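Local coordinates for protein hypoxanthine-guanine-xanthine phosphoribosyltransferase (Tritrichomonas foetus, PDB 1HGX) that salvages host purine bases by transferring the phosphoribosyl group of 5-phospho-alpha-D-ribose 1-diphosphate to guanine, hypoxanthine or xanthine, giving GMP, IMP or XMP, at residues 30-35 with 58-63; 116-119 with 125-128. All blocks are in the same frame, centred on the assembly; numbering follows the deposited sequence.

Contact 1: 30-35 with 58-63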
loop_
_atom_site.group_PDB
_atom_site.type_symbol
_atom_site.label_atom_id
_atom_site.label_comp_id
_atom_site.label_asym_id
_atom_site.label_seq_id
_atom_site.Cartn_x
_atom_site.Cartn_y
_atom_site.Cartn_z
ATOM N N GLU A 30 -10.190 17.869 -0.945
ATOM C CA GLU A 30 -9.404 18.834 -1.691
ATOM C C GLU A 30 -8.883 18.245 -3.000
ATOM O O GLU A 30 -8.943 18.888 -4.051
ATOM C CB GLU A 30 -8.243 19.316 -0.835
ATOM C CG GLU A 30 -8.076 20.812 -0.895
ATOM C CD GLU A 30 -6.727 21.278 -0.400
ATOM O OE1 GLU A 30 -6.250 20.751 0.633
ATOM O OE2 GLU A 30 -6.144 22.174 -1.051
ATOM N N LEU A 31 -8.402 17.009 -2.937
ATOM C CA LEU A 31 -7.882 16.322 -4.115
ATOM C C LEU A 31 -8.968 16.098 -5.163
ATOM O O LEU A 31 -8.729 16.284 -6.355
ATOM C CB LEU A 31 -7.263 14.982 -3.719
ATOM C CG LEU A 31 -6.044 15.073 -2.801
ATOM C CD1 LEU A 31 -5.598 13.681 -2.358
ATOM C CD2 LEU A 31 -4.924 15.799 -3.517
ATOM N N THR A 32 -10.158 15.696 -4.716
ATOM C CA THR A 32 -11.289 15.440 -5.611
ATOM C C THR A 32 -11.618 16.668 -6.468
ATOM O O THR A 32 -11.898 16.560 -7.663
ATOM C CB THR A 32 -12.529 15.025 -4.802
ATOM O OG1 THR A 32 -12.233 13.832 -4.067
ATOM C CG2 THR A 32 -13.704 14.760 -5.728
ATOM N N GLU A 33 -11.541 17.833 -5.840
ATOM C CA GLU A 33 -11.802 19.103 -6.487
ATOM C C GLU A 33 -11.000 19.199 -7.792
ATOM O O GLU A 33 -11.553 19.440 -8.863
ATOM C CB GLU A 33 -11.363 20.218 -5.538
ATOM C CG GLU A 33 -12.132 21.510 -5.658
ATOM C CD GLU A 33 -13.404 21.518 -4.828
ATOM O OE1 GLU A 33 -13.503 20.719 -3.866
ATOM O OE2 GLU A 33 -14.301 22.337 -5.131
ATOM N N PHE A 34 -9.708 18.907 -7.708
ATOM C CA PHE A 34 -8.822 19.003 -8.860
ATOM C C PHE A 34 -8.702 17.766 -9.748
ATOM O O PHE A 34 -8.683 17.881 -10.974
ATOM C CB PHE A 34 -7.426 19.429 -8.377
ATOM C CG PHE A 34 -6.450 19.719 -9.483
ATOM C CD1 PHE A 34 -6.491 20.926 -10.169
ATOM C CD2 PHE A 34 -5.482 18.785 -9.830
ATOM C CE1 PHE A 34 -5.585 21.201 -11.185
ATOM C CE2 PHE A 34 -4.567 19.054 -10.850
ATOM C CZ PHE A 34 -4.620 20.263 -11.527
ATOM N N TYR A 35 -8.678 16.588 -9.137
ATOM C CA TYR A 35 -8.465 15.342 -9.878
ATOM C C TYR A 35 -9.644 14.501 -10.355
ATOM O O TYR A 35 -9.457 13.546 -11.116
ATOM C CB TYR A 35 -7.530 14.437 -9.064
ATOM C CG TYR A 35 -6.135 14.989 -8.903
ATOM C CD1 TYR A 35 -5.244 14.993 -9.973
ATOM C CD2 TYR A 35 -5.709 15.516 -7.686
ATOM C CE1 TYR A 35 -3.961 15.504 -9.839
ATOM C CE2 TYR A 35 -4.428 16.037 -7.537
ATOM C CZ TYR A 35 -3.557 16.028 -8.622
ATOM O OH TYR A 35 -2.290 16.547 -8.485
ATOM N N LYS A 58 -9.135 5.265 -0.248
ATOM C CA LYS A 58 -10.419 4.764 0.232
ATOM C C LYS A 58 -11.469 5.874 0.213
ATOM O O LYS A 58 -12.662 5.616 0.375
ATOM C CB LYS A 58 -10.289 4.204 1.646
ATOM C CG LYS A 58 -9.552 2.901 1.708
ATOM C CD LYS A 58 -9.256 2.543 3.134
ATOM C CE LYS A 58 -8.425 1.282 3.208
ATOM N NZ LYS A 58 -7.909 1.103 4.588
ATOM N N HIS A 59 -11.018 7.108 0.030
ATOM C CA HIS A 59 -11.907 8.256 -0.011
ATOM C C HIS A 59 -12.000 8.886 -1.381
ATOM O O HIS A 59 -12.654 9.906 -1.537
ATOM C CB HIS A 59 -11.441 9.317 0.984
ATOM C CG HIS A 59 -11.495 8.866 2.407
ATOM N ND1 HIS A 59 -10.487 8.135 2.993
ATOM C CD2 HIS A 59 -12.461 8.997 3.345
ATOM C CE1 HIS A 59 -10.826 7.831 4.230
ATOM N NE2 HIS A 59 -12.020 8.343 4.472
ATOM N N LEU A 60 -11.318 8.319 -2.364
ATOM C CA LEU A 60 -11.344 8.881 -3.705
ATOM C C LEU A 60 -12.330 8.119 -4.571
ATOM O O LEU A 60 -12.043 7.026 -5.057
ATOM C CB LEU A 60 -9.944 8.856 -4.316
ATOM C CG LEU A 60 -9.049 10.092 -4.202
ATOM C CD1 LEU A 60 -9.462 11.033 -3.096
ATOM C CD2 LEU A 60 -7.625 9.637 -4.030
ATOM N N ASP A 61 -13.460 8.756 -4.828
ATOM C CA ASP A 61 -14.540 8.159 -5.593
ATOM C C ASP A 61 -14.512 8.463 -7.091
ATOM O O ASP A 61 -15.514 8.886 -7.657
ATOM C CB ASP A 61 -15.866 8.615 -4.979
ATOM C CG ASP A 61 -17.031 7.742 -5.378
ATOM O OD1 ASP A 61 -16.832 6.522 -5.575
ATOM O OD2 ASP A 61 -18.154 8.282 -5.489
ATOM N N PHE A 62 -13.365 8.262 -7.730
ATOM C CA PHE A 62 -13.232 8.505 -9.165
ATOM C C PHE A 62 -12.140 7.627 -9.771
ATOM O O PHE A 62 -11.364 7.000 -9.046
ATOM C CB PHE A 62 -12.988 9.993 -9.466
ATOM C CG PHE A 62 -11.827 10.598 -8.717
ATOM C CD1 PHE A 62 -10.531 10.506 -9.212
ATOM C CD2 PHE A 62 -12.041 11.307 -7.536
ATOM C CE1 PHE A 62 -9.466 11.113 -8.545
ATOM C CE2 PHE A 62 -10.976 11.920 -6.858
ATOM C CZ PHE A 62 -9.688 11.822 -7.365
ATOM N N GLN A 63 -12.120 7.534 -11.096
ATOM C CA GLN A 63 -11.131 6.724 -11.793
ATOM C C GLN A 63 -9.742 7.343 -11.646
ATOM O O GLN A 63 -9.549 8.534 -11.891
ATOM C CB GLN A 63 -11.507 6.608 -13.268
ATOM C CG GLN A 63 -10.603 5.712 -14.077
ATOM C CD GLN A 63 -11.040 5.624 -15.523
ATOM O OE1 GLN A 63 -11.397 6.620 -16.136
ATOM N NE2 GLN A 63 -11.022 4.424 -16.073
HETATM O O HOH W 1 -13.886 11.506 -4.182
#
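Phe-62 lays its ring against the last turn of helix 17-35, where Tyr-35 and Thr-32 receive it tightly. The backbone of Tyr-35 covers one ring face near the rim, with Tyr-35 C 3.8 Å above the ring plane of Phe-62. Tyr-35 CB lies 3.8 Å from Phe-62 CZ, and Tyr-35 O 3.5 Å from Phe-62 CE1. At the ring edge, in its plane, Thr-32 OG1 comes within 3.6 Å of Phe-62 CE2. CB of Phe-62 already points toward the helix, and chi1 of 54° sets CG between the backbone N and the carbonyl carbon. Within the phosphoribosyltransferase fold, the contact ties the C-terminal turn of helix 17-35 to the loop that leads from helix 50-57 into strand 65-72. Tyr-35 also packs on Leu-99 and Tyr-147 of the central sheet. The looser side lies beyond Thr-32, toward residues 59-61. Leu-60 CD1 stays 4.1 Å from Thr-32 OG1, and a water bridges the segments. It donates to Thr-32 OG1 at 2.9 Å and accepts from Asp-61 N at 2.9 Å, with a weak third bond to His-59 O. The Thr-32 hydroxyl also bonds to Ala-28 O, one turn back. Asp-61 OD1 bonds to Asn-170 ND2 of the second subunit.

Contact 2: 116-119 with 125-128; sequences NNLQ and SLKV
Leu-126 points from its strand toward the last turn of helix 109-119 and meets Leu-118 and Gln-119. The apolar contacts are between the two leucines, whose side chains cross at about a right angle. Leu-126 CD2 sits 3.9 Å from Leu-118 CB, at the base of that side chain. Leu-126 CD1 lies 4.1 Å from Leu-118 CD1, one of its branch ends. In Leu-126, CG is anti to the backbone N (chi1 175°), which directs the branch toward the helix, with CD2 leading. Val-98 and Val-100 of the neighbouring strand 97-102 also touch Leu-126, and Leu-115 reaches it from the helix. The buried Leu-118 packs on Val-100 too, and on Leu-89 and Ile-93 from loops.

The second kind of contact is polar against apolar. The exposed Gln-119 bends at chi2 (60°) and brings NE2 to the Leu-126 side chain. NE2 of Gln-119 is 3.5 Å from CD2 of Leu-126 and 4.0 Å from CB of Leu-126. This is van der Waals contact between an amide and a hydrocarbon.

Strands 97-102 and 125-130 are parallel neighbours, and helix 109-119 lies between them in sequence. Together they form a beta-alpha-beta crossover of the phosphoribosyltransferase core. The GMP-binding segment 102-110 runs from the end of its first strand to the start of its helix.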
loop_
_atom_site.group_PDB
_atom_site.type_symbol
_atom_site.label_atom_id
_atom_site.label_comp_id
_atom_site.label_asym_id
_atom_site.label_seq_id
_atom_site.Cartn_x
_atom_site.Cartn_y
_atom_site.Cartn_z
ATOM N N ASN A 116 12.481 16.462 -10.329
ATOM C CA ASN A 116 13.280 16.753 -11.518
ATOM C C ASN A 116 13.221 15.550 -12.450
ATOM O O ASN A 116 13.094 15.708 -13.659
ATOM C CB ASN A 116 14.742 17.058 -11.166
ATOM C CG ASN A 116 14.941 18.459 -10.603
ATOM O OD1 ASN A 116 14.194 19.390 -10.920
ATOM N ND2 ASN A 116 15.984 18.625 -9.800
ATOM N N ASN A 117 13.313 14.347 -11.892
ATOM C CA ASN A 117 13.246 13.139 -12.705
ATOM C C ASN A 117 11.883 13.032 -13.397
ATOM O O ASN A 117 11.808 12.835 -14.610
ATOM C CB ASN A 117 13.494 11.890 -11.854
ATOM C CG ASN A 117 13.315 10.592 -12.641
ATOM O OD1 ASN A 117 12.204 10.234 -13.014
ATOM N ND2 ASN A 117 14.415 9.873 -12.871
ATOM N N LEU A 118 10.808 13.224 -12.635
ATOM C CA LEU A 118 9.455 13.112 -13.189
ATOM C C LEU A 118 9.082 14.197 -14.203
ATOM O O LEU A 118 8.400 13.917 -15.190
ATOM C CB LEU A 118 8.403 13.051 -12.069
ATOM C CG LEU A 118 8.466 11.869 -11.089
ATOM C CD1 LEU A 118 7.392 12.052 -10.031
ATOM C CD2 LEU A 118 8.285 10.535 -11.786
ATOM N N GLN A 119 9.555 15.420 -13.985
ATOM C CA GLN A 119 9.235 16.515 -14.891
ATOM C C GLN A 119 9.792 16.269 -16.304
ATOM O O GLN A 119 9.197 16.706 -17.301
ATOM C CB GLN A 119 9.733 17.840 -14.308
ATOM C CG GLN A 119 9.132 19.085 -14.938
ATOM C CD GLN A 119 7.623 19.146 -14.803
ATOM O OE1 GLN A 119 6.890 18.930 -15.769
ATOM N NE2 GLN A 119 7.149 19.445 -13.602
ATOM N N SER A 125 0.612 17.620 -15.662
ATOM C CA SER A 125 0.726 18.396 -14.441
ATOM C C SER A 125 1.416 17.501 -13.436
ATOM O O SER A 125 1.366 16.281 -13.545
ATOM C CB SER A 125 -0.641 18.875 -13.927
ATOM O OG SER A 125 -1.513 17.801 -13.620
ATOM N N LEU A 126 2.061 18.110 -12.456
ATOM C CA LEU A 126 2.794 17.362 -11.464
ATOM C C LEU A 126 2.687 18.109 -10.133
ATOM O O LEU A 126 3.073 19.276 -10.038
ATOM C CB LEU A 126 4.251 17.241 -11.918
ATOM C CG LEU A 126 5.287 16.599 -10.997
ATOM C CD1 LEU A 126 4.853 15.204 -10.578
ATOM C CD2 LEU A 126 6.623 16.553 -11.715
ATOM N N LYS A 127 2.079 17.451 -9.147
ATOM C CA LYS A 127 1.883 18.014 -7.818
ATOM C C LYS A 127 2.340 17.047 -6.736
ATOM O O LYS A 127 2.488 15.842 -6.970
ATOM C CB LYS A 127 0.418 18.378 -7.597
ATOM C CG LYS A 127 -0.054 19.524 -8.454
ATOM C CD LYS A 127 -1.472 19.916 -8.123
ATOM C CE LYS A 127 -1.897 21.086 -8.978
ATOM N NZ LYS A 127 -3.288 21.537 -8.700
ATOM N N VAL A 128 2.541 17.586 -5.542
ATOM C CA VAL A 128 3.020 16.808 -4.412
ATOM C C VAL A 128 2.048 16.858 -3.253
ATOM O O VAL A 128 1.525 17.924 -2.919
ATOM C CB VAL A 128 4.407 17.347 -3.913
ATOM C CG1 VAL A 128 4.848 16.633 -2.619
ATOM C CG2 VAL A 128 5.454 17.140 -4.981
#

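How the contacts relate
Contact 1 comes first along the chain and is complete before contact 2 begins. Their centres are about 19 Å apart. Both belong to the phosphoribosyltransferase domain and are joined through its mixed sheet. Helix 17-35 packs on one face of that sheet, and helix 109-119 on the other. Strand 125-130 is one direct link. Its residue Lys-127 makes a cation-pi interaction with Phe-34, and CB of Lys-127 lies 3.4 Å from Tyr-35 OH. Strand 97-102 is another: Leu-99 faces contact 1, while Val-98 and Val-100 face contact 2. This strand leads into the GMP-binding segment 102-110. Contact 1 lies away from the GMP site, and in contact 2 the Leu-118 side chain is about 14 Å from bound GMP.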